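PDB 2PB9: phosphomethylpyrimidine kinase from Pyrococcus furiosus, which probably phosphorylates hydroxymethylpyrimidine and its phosphate and, through the C-terminal ThiN domain crystallised here, condenses the resulting pyrophosphate with a thiazole phosphate to give thiamine phosphate. Local coordinates for residues E18-N23 and N62-V67; N23-I28 and I57-N62; S94-R99 and I169-R174; R115-S120 and P154-H159. One frame throughout, in Å; residues are numbered along the deposited sequence.

Overall arrangement
Contact 3 is the core of the domain: its centre is about 3 Å from the chain centre, and backbone bonds between two central strands dominate it. Contact 4, partly buried and centred about 10 Å from contact 3, carries the same mixed sheet to one of its edge strands within the chain, through strand 154-159 beside strand 168-173, and changes from antiparallel to parallel pairing. Contacts 1 and 2, also partly buried, are each centred about 16 Å from the chain centre and share the hairpin of strands 57-59 and 64-66. There side chains grip backbone: a glutamate takes an amide, a lysine two carbonyls. Both touch the second subunit, whereas contacts 3 and 4 touch no other chain.

Contact 1: residues E18-N23 and N62-V67; sequences EFESIN and NSVKAV
Glu20, in the last turn of helix 5-21, is hydrogen-bonded across to Ala66. Its OE2 accepts the backbone N-H of Ala66, with N and OE2 2.9 Å apart and an N-H...O angle of 150°. The amide reaches the anti side of the carboxylate, 29° out of its plane. CG of Glu20 lies beside its own backbone N (chi1 -70°) and the chain runs extended beyond it, which carries the carboxylate across from the helix to the strand.

Apolar contact is centred on Val64. Its CG2 lies 3.8 Å from Glu20 CA and 4.0 Å from Glu20 CG, so it meets the foot of the glutamate and not its charged end. The same methyl approaches the Phe19 ring obliquely, 4.4 Å from CE2. Ile57 packs against Phe19, Val64 and Ala66 alike.

Backbone shape accounts for the rest. Ser21 OG and Ile22 N both donate to Glu18 O at the end of the helix, and the chain turns out of the helix at Asn23, with positive phi, next to residues 62-63. Lys65 points away, its NZ bonding Val67 O of the second subunit.

The whole is a helix C-terminus laid against an antiparallel beta hairpin, 57-59 with 64-66, whose residues pointing away from the helix meet another subunit.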
loop_
_atom_site.group_PDB
_atom_site.type_symbol
_atom_site.label_atom_id
_atom_site.label_comp_id
_atom_site.label_asym_id
_atom_site.label_seq_id
_atom_site.Cartn_x
_atom_site.Cartn_y
_atom_site.Cartn_z
ATOM N N GLU A 18 -0.046 34.356 -14.507
ATOM C CA GLU A 18 0.613 33.838 -15.690
ATOM C C GLU A 18 0.529 32.308 -15.736
ATOM O O GLU A 18 0.380 31.714 -16.800
ATOM C CB GLU A 18 2.072 34.298 -15.751
ATOM C CG GLU A 18 2.786 33.792 -16.996
ATOM C CD GLU A 18 4.159 34.407 -17.200
ATOM O OE1 GLU A 18 4.937 34.480 -16.226
ATOM O OE2 GLU A 18 4.473 34.807 -18.341
ATOM N N PHE A 19 0.644 31.680 -14.565
ATOM C CA PHE A 19 0.507 30.234 -14.554
ATOM C C PHE A 19 -0.792 29.766 -15.197
ATOM O O PHE A 19 -0.815 28.930 -16.063
ATOM C CB PHE A 19 0.601 29.693 -13.129
ATOM C CG PHE A 19 0.331 28.223 -13.032
ATOM C CD1 PHE A 19 1.282 27.306 -13.443
ATOM C CD2 PHE A 19 -0.874 27.761 -12.537
ATOM C CE1 PHE A 19 1.035 25.949 -13.360
ATOM C CE2 PHE A 19 -1.128 26.406 -12.451
ATOM C CZ PHE A 19 -0.172 25.498 -12.863
ATOM N N GLU A 20 -1.863 30.450 -14.775
ATOM C CA GLU A 20 -3.189 30.187 -15.320
ATOM C C GLU A 20 -3.233 30.445 -16.826
ATOM O O GLU A 20 -3.767 29.638 -17.579
ATOM C CB GLU A 20 -4.239 31.082 -14.659
ATOM C CG GLU A 20 -4.553 30.768 -13.229
ATOM C CD GLU A 20 -5.615 31.690 -12.677
ATOM O OE1 GLU A 20 -5.419 32.923 -12.769
ATOM O OE2 GLU A 20 -6.640 31.196 -12.149
ATOM N N SER A 21 -2.676 31.569 -17.262
ATOM C CA SER A 21 -2.699 31.902 -18.678
ATOM C C SER A 21 -2.057 30.827 -19.557
ATOM O O SER A 21 -2.583 30.513 -20.624
ATOM C CB SER A 21 -2.038 33.267 -18.932
ATOM O OG SER A 21 -0.624 33.187 -18.923
ATOM N N ILE A 22 -0.940 30.252 -19.126
ATOM C CA ILE A 22 -0.299 29.208 -19.928
ATOM C C ILE A 22 -1.131 27.929 -19.927
ATOM O O ILE A 22 -0.800 26.959 -20.604
ATOM C CB ILE A 22 1.140 28.897 -19.440
ATOM C CG1 ILE A 22 1.129 28.403 -17.993
ATOM C CG2 ILE A 22 2.007 30.146 -19.569
ATOM C CD1 ILE A 22 2.517 28.089 -17.461
ATOM N N ASN A 23 -2.214 27.950 -19.154
ATOM C CA ASN A 23 -3.159 26.836 -19.061
ATOM C C ASN A 23 -2.555 25.441 -18.917
ATOM O O ASN A 23 -2.656 24.615 -19.824
ATOM C CB ASN A 23 -4.084 26.853 -20.280
ATOM C CG ASN A 23 -5.110 25.733 -20.249
ATOM O OD1 ASN A 23 -5.892 25.620 -19.303
ATOM N ND2 ASN A 23 -5.110 24.896 -21.286
ATOM N N ASN A 62 -11.328 22.819 -19.415
ATOM C CA ASN A 62 -10.143 22.287 -20.052
ATOM C C ASN A 62 -9.113 23.332 -19.689
ATOM O O ASN A 62 -8.326 23.780 -20.522
ATOM C CB ASN A 62 -10.315 22.222 -21.570
ATOM C CG ASN A 62 -9.060 21.725 -22.281
ATOM O OD1 ASN A 62 -8.026 21.483 -21.649
ATOM N ND2 ASN A 62 -9.144 21.579 -23.602
ATOM N N SER A 63 -9.155 23.742 -18.430
ATOM C CA SER A 63 -8.230 24.744 -17.932
ATOM C C SER A 63 -8.064 24.645 -16.423
ATOM O O SER A 63 -8.482 23.671 -15.798
ATOM C CB SER A 63 -8.710 26.147 -18.324
ATOM O OG SER A 63 -10.030 26.373 -17.872
ATOM N N VAL A 64 -7.450 25.665 -15.843
ATOM C CA VAL A 64 -7.214 25.685 -14.416
ATOM C C VAL A 64 -7.774 26.961 -13.819
ATOM O O VAL A 64 -8.002 27.945 -14.523
ATOM C CB VAL A 64 -5.711 25.608 -14.112
ATOM C CG1 VAL A 64 -5.083 24.501 -14.941
ATOM C CG2 VAL A 64 -5.049 26.949 -14.395
ATOM N N LYS A 65 -7.992 26.948 -12.512
ATOM C CA LYS A 65 -8.534 28.117 -11.855
ATOM C C LYS A 65 -8.036 28.211 -10.432
ATOM O O LYS A 65 -8.021 27.222 -9.704
ATOM C CB LYS A 65 -10.064 28.051 -11.879
ATOM C CG LYS A 65 -10.767 29.218 -11.219
ATOM C CD LYS A 65 -12.272 29.123 -11.399
ATOM C CE LYS A 65 -12.989 30.210 -10.618
ATOM N NZ LYS A 65 -14.453 30.187 -10.870
ATOM N N ALA A 66 -7.597 29.406 -10.052
ATOM C CA ALA A 66 -7.128 29.658 -8.694
ATOM C C ALA A 66 -8.409 29.988 -7.960
ATOM O O ALA A 66 -9.044 30.994 -8.250
ATOM C CB ALA A 66 -6.186 30.850 -8.669
ATOM N N VAL A 67 -8.804 29.139 -7.023
ATOM C CA VAL A 67 -10.056 29.367 -6.308
ATOM C C VAL A 67 -10.126 30.680 -5.553
ATOM O O VAL A 67 -11.197 31.249 -5.409
ATOM C CB VAL A 67 -10.360 28.225 -5.316
ATOM C CG1 VAL A 67 -11.630 28.541 -4.531
ATOM C CG2 VAL A 67 -10.516 26.918 -6.076
#

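Contact 2: residues N23-I28 and I57-N62; sequences NPVRLI and IVKYGN
Lys59 NZ bridges two backbone carbonyls of a type I beta turn, Val25 to Ile28, in the loop that follows helix 5-21. The lysine comes from strand 57-59, so the contact ties this turn to the first strand of the beta hairpin. NZ is 2.7 Å from Val25 O and 2.9 Å from Ile28 O, the carbonyls of the first and fourth turn residues. The chain of Lys59 is bent at its last torsion (chi4 -69°), which brings the ammonium group between them.

The tight part lies at Ile28, a buried residue. Its CG2 reaches over to Ile57 O at 3.6 Å, while its CB lies 4.0 Å from Lys59 CG, so the aliphatic stem of the lysine packs on the isoleucine whose carbonyl its end binds. Val25 CG1 touches the stem further out, 4.0 Å from Lys59 CD. On the inner side Ile28 and Ile57 also meet Phe19 of the helix and Val64 of the partner strand.

The solvent side is at Asn62, which is exposed where Ile28 is buried. It meets Val25 mostly through backbone, with Val25 CG2 3.4 Å from Asn62 O. Tyr60 turns instead to the second subunit, where Lys54 makes a cation-pi contact with it. Beside the lysine, Arg26 O accepts from Arg99 NE.

The two carbonyls are used differently: Lys59 NZ lies in the carbonyl plane of Ile28, on a lone pair, but is tilted 33° from the carbonyl plane of Val25, whose opposite face receives Ile28 N.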
loop_
_atom_site.group_PDB
_atom_site.type_symbol
_atom_site.label_atom_id
_atom_site.label_comp_id
_atom_site.label_asym_id
_atom_site.label_seq_id
_atom_site.Cartn_x
_atom_site.Cartn_y
_atom_site.Cartn_z
ATOM N N ASN A 23 -2.214 27.950 -19.154
ATOM C CA ASN A 23 -3.159 26.836 -19.061
ATOM C C ASN A 23 -2.555 25.441 -18.917
ATOM O O ASN A 23 -2.656 24.615 -19.824
ATOM C CB ASN A 23 -4.084 26.853 -20.280
ATOM C CG ASN A 23 -5.110 25.733 -20.249
ATOM O OD1 ASN A 23 -5.892 25.620 -19.303
ATOM N ND2 ASN A 23 -5.110 24.896 -21.286
ATOM N N PRO A 24 -1.940 25.156 -17.760
ATOM C CA PRO A 24 -1.303 23.875 -17.437
ATOM C C PRO A 24 -2.266 22.878 -16.785
ATOM O O PRO A 24 -2.153 22.570 -15.600
ATOM C CB PRO A 24 -0.206 24.298 -16.484
ATOM C CG PRO A 24 -0.917 25.346 -15.670
ATOM C CD PRO A 24 -1.653 26.156 -16.716
ATOM N N VAL A 25 -3.211 22.366 -17.560
ATOM C CA VAL A 25 -4.182 21.432 -17.017
ATOM C C VAL A 25 -3.593 20.051 -16.720
ATOM O O VAL A 25 -3.857 19.477 -15.663
ATOM C CB VAL A 25 -5.384 21.275 -17.972
ATOM C CG1 VAL A 25 -6.554 20.627 -17.242
ATOM C CG2 VAL A 25 -5.779 22.635 -18.524
ATOM N N ARG A 26 -2.791 19.516 -17.636
ATOM C CA ARG A 26 -2.221 18.192 -17.420
ATOM C C ARG A 26 -1.341 18.112 -16.186
ATOM O O ARG A 26 -1.116 17.019 -15.662
ATOM C CB ARG A 26 -1.408 17.740 -18.637
ATOM C CG ARG A 26 -0.126 18.520 -18.870
ATOM C CD ARG A 26 0.569 18.065 -20.158
ATOM N NE ARG A 26 1.374 16.853 -19.990
ATOM C CZ ARG A 26 2.703 16.846 -19.908
ATOM N NH1 ARG A 26 3.381 17.989 -19.979
ATOM N NH2 ARG A 26 3.357 15.698 -19.759
ATOM N N LEU A 27 -0.854 19.263 -15.720
ATOM C CA LEU A 27 0.032 19.312 -14.559
ATOM C C LEU A 27 -0.650 19.462 -13.196
ATOM O O LEU A 27 0.005 19.372 -12.163
ATOM C CB LEU A 27 1.052 20.445 -14.730
ATOM C CG LEU A 27 2.008 20.391 -15.930
ATOM C CD1 LEU A 27 3.017 21.535 -15.854
ATOM C CD2 LEU A 27 2.734 19.052 -15.948
ATOM N N ILE A 28 -1.956 19.684 -13.190
ATOM C CA ILE A 28 -2.690 19.871 -11.947
ATOM C C ILE A 28 -3.167 18.566 -11.318
ATOM O O ILE A 28 -3.881 17.796 -11.955
ATOM C CB ILE A 28 -3.937 20.771 -12.188
ATOM C CG1 ILE A 28 -3.505 22.136 -12.727
ATOM C CG2 ILE A 28 -4.732 20.939 -10.895
ATOM C CD1 ILE A 28 -2.857 23.016 -11.716
ATOM N N ILE A 57 -5.198 25.969 -6.855
ATOM C CA ILE A 57 -5.595 26.123 -8.252
ATOM C C ILE A 57 -6.029 24.733 -8.718
ATOM O O ILE A 57 -5.241 23.784 -8.685
ATOM C CB ILE A 57 -4.418 26.628 -9.108
ATOM C CG1 ILE A 57 -3.714 27.775 -8.376
ATOM C CG2 ILE A 57 -4.926 27.114 -10.462
ATOM C CD1 ILE A 57 -2.446 28.268 -9.050
ATOM N N VAL A 58 -7.284 24.617 -9.139
ATOM C CA VAL A 58 -7.847 23.331 -9.557
ATOM C C VAL A 58 -8.207 23.239 -11.043
ATOM O O VAL A 58 -8.312 24.262 -11.732
ATOM C CB VAL A 58 -9.120 23.034 -8.722
ATOM C CG1 VAL A 58 -8.809 23.175 -7.248
ATOM C CG2 VAL A 58 -10.236 24.003 -9.085
ATOM N N LYS A 59 -8.384 22.012 -11.537
ATOM C CA LYS A 59 -8.771 21.831 -12.937
ATOM C C LYS A 59 -10.156 22.442 -13.064
ATOM O O LYS A 59 -11.055 22.145 -12.271
ATOM C CB LYS A 59 -8.875 20.354 -13.340
ATOM C CG LYS A 59 -7.582 19.550 -13.382
ATOM C CD LYS A 59 -7.789 18.280 -14.236
ATOM C CE LYS A 59 -6.714 17.183 -14.002
ATOM N NZ LYS A 59 -5.297 17.464 -14.491
ATOM N N TYR A 60 -10.334 23.313 -14.041
ATOM C CA TYR A 60 -11.640 23.895 -14.219
ATOM C C TYR A 60 -12.225 23.161 -15.425
ATOM O O TYR A 60 -12.495 21.962 -15.345
ATOM C CB TYR A 60 -11.523 25.404 -14.432
ATOM C CG TYR A 60 -12.792 26.146 -14.089
ATOM C CD1 TYR A 60 -13.577 25.757 -13.002
ATOM C CD2 TYR A 60 -13.228 27.219 -14.866
ATOM C CE1 TYR A 60 -14.775 26.420 -12.706
ATOM C CE2 TYR A 60 -14.414 27.885 -14.579
ATOM C CZ TYR A 60 -15.185 27.481 -13.503
ATOM O OH TYR A 60 -16.375 28.119 -13.251
ATOM N N GLY A 61 -12.433 23.833 -16.542
ATOM C CA GLY A 61 -12.957 23.091 -17.671
ATOM C C GLY A 61 -11.742 22.387 -18.230
ATOM O O GLY A 61 -11.185 21.485 -17.603
ATOM N N ASN A 62 -11.328 22.819 -19.415
ATOM C CA ASN A 62 -10.143 22.287 -20.052
ATOM C C ASN A 62 -9.113 23.332 -19.689
ATOM O O ASN A 62 -8.326 23.780 -20.522
ATOM C CB ASN A 62 -10.315 22.222 -21.570
ATOM C CG ASN A 62 -9.060 21.725 -22.281
ATOM O OD1 ASN A 62 -8.026 21.483 -21.649
ATOM N ND2 ASN A 62 -9.144 21.579 -23.602
#

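Contact 3: residues S94-R99 and I169-R174; sequences SAINIR and ILVFGR
The N-H of Gly173 points almost straight at Ser94 O yet stands above that carbonyl's plane, 56° out of it. The antiparallel ladder to which this bond belongs joins strands 94-98 and 168-173 in the middle of the mixed sheet of the ThiN domain, their short segments running at 162°.

Hydrogen-bonded pairs Ser94-Gly173, Ile96-Val171 and Ile98-Ile169 take turns with the non-hydrogen-bonded pairs Ala95-Phe172 and Asn97-Leu170. At the Ile98 end both bonds are regular, each donor lying nearly on the line of the C=O it meets, and Ile98 N is 2.9 Å from Ile169 O. In the middle, Ile96 N to Val171 O is weak.

On the face of Ile96, Ile98, Ile169 and Val171, the Ile98 and Ile169 side chains cross obliquely, CG1 of Ile98 3.8 Å from CG2 of Ile169; helices 176-185 and 102-114 pack on this side. On the other face, Ala95 CB approaches the Phe172 ring obliquely, 3.8 Å from CD2, and that ring stacks with Tyr85.

Buried Asn97 accepts from Asn34 N through OD1 and donates from ND2 to Gly32 O. Its side chain is about 5 Å from a bound phosphate ion, probably from the crystallisation liquor, though it may mark a pocket. With CG between the backbone N and the carbonyl carbon (chi1 65°), its amide leads away from strand 168-173, while CB meets Leu170 CD2 at 3.5 Å.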
loop_
_atom_site.group_PDB
_atom_site.type_symbol
_atom_site.label_atom_id
_atom_site.label_comp_id
_atom_site.label_asym_id
_atom_site.label_seq_id
_atom_site.Cartn_x
_atom_site.Cartn_y
_atom_site.Cartn_z
ATOM N N SER A 94 10.248 29.865 -2.768
ATOM C CA SER A 94 9.118 29.707 -3.661
ATOM C C SER A 94 9.092 28.241 -4.055
ATOM O O SER A 94 10.123 27.562 -4.027
ATOM C CB SER A 94 9.276 30.575 -4.907
ATOM O OG SER A 94 8.107 30.507 -5.713
ATOM N N ALA A 95 7.910 27.753 -4.405
ATOM C CA ALA A 95 7.754 26.365 -4.813
ATOM C C ALA A 95 6.363 26.179 -5.387
ATOM O O ALA A 95 5.532 27.083 -5.317
ATOM C CB ALA A 95 7.959 25.427 -3.609
ATOM N N ILE A 96 6.120 25.009 -5.960
ATOM C CA ILE A 96 4.818 24.683 -6.526
ATOM C C ILE A 96 4.682 23.169 -6.652
ATOM O O ILE A 96 5.648 22.471 -6.975
ATOM C CB ILE A 96 4.620 25.331 -7.918
ATOM C CG1 ILE A 96 3.193 25.098 -8.398
ATOM C CG2 ILE A 96 5.585 24.734 -8.933
ATOM C CD1 ILE A 96 2.871 25.828 -9.676
ATOM N N ASN A 97 3.500 22.646 -6.369
ATOM C CA ASN A 97 3.331 21.213 -6.496
ATOM C C ASN A 97 2.457 20.896 -7.701
ATOM O O ASN A 97 1.381 21.478 -7.889
ATOM C CB ASN A 97 2.740 20.588 -5.217
ATOM C CG ASN A 97 1.320 21.052 -4.918
ATOM O OD1 ASN A 97 1.110 22.122 -4.345
ATOM N ND2 ASN A 97 0.337 20.243 -5.304
ATOM N N ILE A 98 2.947 19.986 -8.534
ATOM C CA ILE A 98 2.206 19.584 -9.707
ATOM C C ILE A 98 2.010 18.084 -9.717
ATOM O O ILE A 98 2.679 17.348 -8.994
ATOM C CB ILE A 98 2.923 20.008 -10.989
ATOM C CG1 ILE A 98 4.347 19.458 -11.001
ATOM C CG2 ILE A 98 2.949 21.524 -11.082
ATOM C CD1 ILE A 98 5.105 19.760 -12.297
ATOM N N ARG A 99 1.070 17.652 -10.549
ATOM C CA ARG A 99 0.717 16.251 -10.715
ATOM C C ARG A 99 1.912 15.363 -11.080
ATOM O O ARG A 99 2.840 15.805 -11.761
ATOM C CB ARG A 99 -0.351 16.139 -11.808
ATOM C CG ARG A 99 -1.103 14.833 -11.822
ATOM C CD ARG A 99 -2.282 14.935 -12.744
ATOM N NE ARG A 99 -1.862 15.083 -14.134
ATOM C CZ ARG A 99 -1.459 14.077 -14.909
ATOM N NH1 ARG A 99 -1.423 12.836 -14.435
ATOM N NH2 ARG A 99 -1.084 14.316 -16.158
ATOM N N ILE A 169 5.069 16.064 -7.306
ATOM C CA ILE A 169 6.307 16.549 -7.861
ATOM C C ILE A 169 6.371 17.985 -7.355
ATOM O O ILE A 169 5.459 18.784 -7.590
ATOM C CB ILE A 169 6.294 16.510 -9.421
ATOM C CG1 ILE A 169 6.446 15.057 -9.903
ATOM C CG2 ILE A 169 7.398 17.411 -9.996
ATOM C CD1 ILE A 169 6.396 14.887 -11.417
ATOM N N LEU A 170 7.427 18.288 -6.612
ATOM C CA LEU A 170 7.639 19.628 -6.087
ATOM C C LEU A 170 8.812 20.248 -6.853
ATOM O O LEU A 170 9.823 19.593 -7.116
ATOM C CB LEU A 170 7.965 19.570 -4.591
ATOM C CG LEU A 170 7.046 18.673 -3.755
ATOM C CD1 LEU A 170 7.520 18.666 -2.317
ATOM C CD2 LEU A 170 5.621 19.158 -3.831
ATOM N N VAL A 171 8.647 21.505 -7.241
ATOM C CA VAL A 171 9.688 22.223 -7.949
ATOM C C VAL A 171 9.895 23.534 -7.223
ATOM O O VAL A 171 8.936 24.261 -6.960
ATOM C CB VAL A 171 9.312 22.474 -9.425
ATOM C CG1 VAL A 171 7.822 22.652 -9.559
ATOM C CG2 VAL A 171 10.045 23.701 -9.947
ATOM N N PHE A 172 11.171 23.833 -6.919
ATOM C CA PHE A 172 11.528 25.008 -6.136
ATOM C C PHE A 172 12.254 26.029 -6.997
ATOM O O PHE A 172 12.897 25.742 -7.984
ATOM C CB PHE A 172 12.393 24.612 -4.940
ATOM C CG PHE A 172 11.813 23.501 -4.121
ATOM C CD1 PHE A 172 11.766 22.210 -4.620
ATOM C CD2 PHE A 172 11.314 23.749 -2.856
ATOM C CE1 PHE A 172 11.231 21.182 -3.867
ATOM C CE2 PHE A 172 10.776 22.725 -2.098
ATOM C CZ PHE A 172 10.735 21.440 -2.603
ATOM N N GLY A 173 12.153 27.278 -6.500
ATOM C CA GLY A 173 12.791 28.414 -7.129
ATOM C C GLY A 173 13.049 29.439 -6.044
ATOM O O GLY A 173 12.490 29.345 -4.949
ATOM N N ARG A 174 13.892 30.420 -6.329
ATOM C CA ARG A 174 14.188 31.434 -5.339
ATOM C C ARG A 174 13.068 32.467 -5.267
ATOM O O ARG A 174 12.943 33.189 -4.283
ATOM C CB ARG A 174 15.524 32.088 -5.666
ATOM C CG ARG A 174 16.646 31.076 -5.775
ATOM C CD ARG A 174 17.963 31.756 -6.023
ATOM N NE ARG A 174 17.916 32.623 -7.193
ATOM C CZ ARG A 174 18.863 33.508 -7.492
ATOM N NH1 ARG A 174 19.920 33.631 -6.699
ATOM N NH2 ARG A 174 18.751 34.277 -8.572
#

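Contact 4: residues R115-S120 and P154-H159; sequences RGFKVS and PDIIYH
A beta-alpha-beta connection, with helices 129-133 and 138-149 between its strands, sets 118-121 parallel to 154-159 at one end of the mixed sheet. Val119 pairs with Ile156 and Ser120 with Ile157. Ser120 N donates to Ile156 O at 2.8 Å, and the weak return bond runs from Tyr158 N to Ser120 O, 3.3 Å. Where the second strand turns a corner at Asp155, one acceptor serves two successive amides: Lys118 O takes Asp155 N at 2.9 Å, from above its carbonyl plane, and Ile156 N weakly.

Val119 CB rests 4.0 Å from Ile156 CB, and Val119 CG2 meets the Tyr158 ring at its edge, in plane, 3.9 Å from CE2. Ile156 CD1 reaches the Phe117 ring obliquely at CD1 and CE1. Toward the other face, Ser120 CB lies on Pro154 CB at 3.7 Å; with Ser120 OG anti to the backbone N (chi1 -165°), the hydroxyl reaches Ala146 O of helix 138-149.

The Asp155 and Phe117 side chains cross at about a right angle, with the carboxylate and ring planes 68° apart and Asp155 OD2 3.2 Å from Phe117 CB. Asp155 OD1 forms a salt bridge with Arg153, and Lys118 NZ reaches across to Glu152, just before strand 154-159. Backbone bonds thus set the register, aliphatic and aromatic groups fill the face under helix 102-114, and the charges are probably offset by neighbours.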
loop_
_atom_site.group_PDB
_atom_site.type_symbol
_atom_site.label_atom_id
_atom_site.label_comp_id
_atom_site.label_asym_id
_atom_site.label_seq_id
_atom_site.Cartn_x
_atom_site.Cartn_y
_atom_site.Cartn_z
ATOM N N ARG A 115 18.750 21.288 -19.534
ATOM C CA ARG A 115 19.001 22.550 -18.836
ATOM C C ARG A 115 19.902 22.356 -17.618
ATOM O O ARG A 115 20.165 23.298 -16.875
ATOM C CB ARG A 115 17.682 23.184 -18.403
ATOM C CG ARG A 115 16.725 23.508 -19.543
ATOM C CD ARG A 115 17.118 24.775 -20.298
ATOM N NE ARG A 115 15.952 25.410 -20.941
ATOM C CZ ARG A 115 15.105 24.778 -21.766
ATOM N NH1 ARG A 115 15.292 23.485 -22.053
ATOM N NH2 ARG A 115 14.069 25.429 -22.303
ATOM N N GLY A 116 20.350 21.122 -17.413
ATOM C CA GLY A 116 21.249 20.807 -16.316
ATOM C C GLY A 116 20.908 21.218 -14.896
ATOM O O GLY A 116 21.396 22.239 -14.411
ATOM N N PHE A 117 20.067 20.431 -14.228
ATOM C CA PHE A 117 19.714 20.691 -12.838
ATOM C C PHE A 117 19.205 19.432 -12.138
ATOM O O PHE A 117 18.565 18.577 -12.746
ATOM C CB PHE A 117 18.716 21.858 -12.703
ATOM C CG PHE A 117 17.487 21.732 -13.550
ATOM C CD1 PHE A 117 16.523 20.771 -13.272
ATOM C CD2 PHE A 117 17.276 22.613 -14.611
ATOM C CE1 PHE A 117 15.362 20.690 -14.040
ATOM C CE2 PHE A 117 16.121 22.541 -15.385
ATOM C CZ PHE A 117 15.162 21.579 -15.100
ATOM N N LYS A 118 19.510 19.338 -10.849
ATOM C CA LYS A 118 19.172 18.179 -10.034
ATOM C C LYS A 118 17.727 17.918 -9.620
ATOM O O LYS A 118 16.928 18.823 -9.416
ATOM C CB LYS A 118 20.050 18.174 -8.779
ATOM C CG LYS A 118 21.503 17.758 -9.008
ATOM C CD LYS A 118 22.260 18.712 -9.930
ATOM C CE LYS A 118 22.470 18.092 -11.300
ATOM N NZ LYS A 118 23.219 16.808 -11.182
ATOM N N VAL A 119 17.428 16.635 -9.484
ATOM C CA VAL A 119 16.120 16.151 -9.085
ATOM C C VAL A 119 16.346 15.022 -8.087
ATOM O O VAL A 119 17.061 14.079 -8.371
ATOM C CB VAL A 119 15.322 15.619 -10.314
ATOM C CG1 VAL A 119 16.279 15.254 -11.431
ATOM C CG2 VAL A 119 14.498 14.393 -9.931
ATOM N N SER A 120 15.763 15.136 -6.902
ATOM C CA SER A 120 15.910 14.090 -5.907
ATOM C C SER A 120 14.511 13.624 -5.540
ATOM O O SER A 120 13.525 14.059 -6.144
ATOM C CB SER A 120 16.646 14.616 -4.682
ATOM O OG SER A 120 17.100 13.546 -3.867
ATOM N N PRO A 154 18.600 19.958 -5.095
ATOM C CA PRO A 154 17.564 19.492 -6.012
ATOM C C PRO A 154 16.461 20.519 -6.253
ATOM O O PRO A 154 15.742 20.905 -5.336
ATOM C CB PRO A 154 17.056 18.223 -5.334
ATOM C CG PRO A 154 17.214 18.533 -3.890
ATOM C CD PRO A 154 18.560 19.212 -3.825
ATOM N N ASP A 155 16.348 20.966 -7.496
ATOM C CA ASP A 155 15.320 21.927 -7.879
ATOM C C ASP A 155 13.979 21.211 -7.879
ATOM O O ASP A 155 12.933 21.827 -7.674
ATOM C CB ASP A 155 15.597 22.462 -9.284
ATOM C CG ASP A 155 16.903 23.208 -9.366
ATOM O OD1 ASP A 155 16.890 24.426 -9.088
ATOM O OD2 ASP A 155 17.938 22.571 -9.688
ATOM N N ILE A 156 14.033 19.905 -8.131
ATOM C CA ILE A 156 12.843 19.066 -8.176
ATOM C C ILE A 156 12.920 17.928 -7.177
ATOM O O ILE A 156 13.899 17.184 -7.120
ATOM C CB ILE A 156 12.633 18.414 -9.556
ATOM C CG1 ILE A 156 12.714 19.464 -10.655
ATOM C CG2 ILE A 156 11.294 17.695 -9.592
ATOM C CD1 ILE A 156 14.136 19.859 -10.970
ATOM N N ILE A 157 11.867 17.804 -6.388
ATOM C CA ILE A 157 11.768 16.741 -5.408
ATOM C C ILE A 157 10.382 16.151 -5.620
ATOM O O ILE A 157 9.397 16.879 -5.743
ATOM C CB ILE A 157 11.914 17.285 -3.965
ATOM C CG1 ILE A 157 13.313 17.888 -3.777
ATOM C CG2 ILE A 157 11.673 16.157 -2.952
ATOM C CD1 ILE A 157 13.562 18.497 -2.416
ATOM N N TYR A 158 10.302 14.833 -5.709
ATOM C CA TYR A 158 9.008 14.204 -5.909
ATOM C C TYR A 158 8.958 12.974 -5.041
ATOM O O TYR A 158 9.935 12.638 -4.379
ATOM C CB TYR A 158 8.821 13.821 -7.379
ATOM C CG TYR A 158 9.695 12.674 -7.816
ATOM C CD1 TYR A 158 9.237 11.355 -7.742
ATOM C CD2 TYR A 158 11.005 12.895 -8.260
ATOM C CE1 TYR A 158 10.055 10.284 -8.096
ATOM C CE2 TYR A 158 11.834 11.829 -8.615
ATOM C CZ TYR A 158 11.350 10.527 -8.529
ATOM O OH TYR A 158 12.158 9.463 -8.870
ATOM N N HIS A 159 7.808 12.318 -5.024
ATOM C CA HIS A 159 7.648 11.095 -4.262
ATOM C C HIS A 159 6.460 10.358 -4.850
ATOM O O HIS A 159 5.485 10.984 -5.272
ATOM C CB HIS A 159 7.401 11.388 -2.777
ATOM C CG HIS A 159 6.049 11.966 -2.489
ATOM N ND1 HIS A 159 4.931 11.187 -2.281
ATOM C CD2 HIS A 159 5.641 13.249 -2.346
ATOM C CE1 HIS A 159 3.895 11.962 -2.022
ATOM N NE2 HIS A 159 4.299 13.220 -2.054
#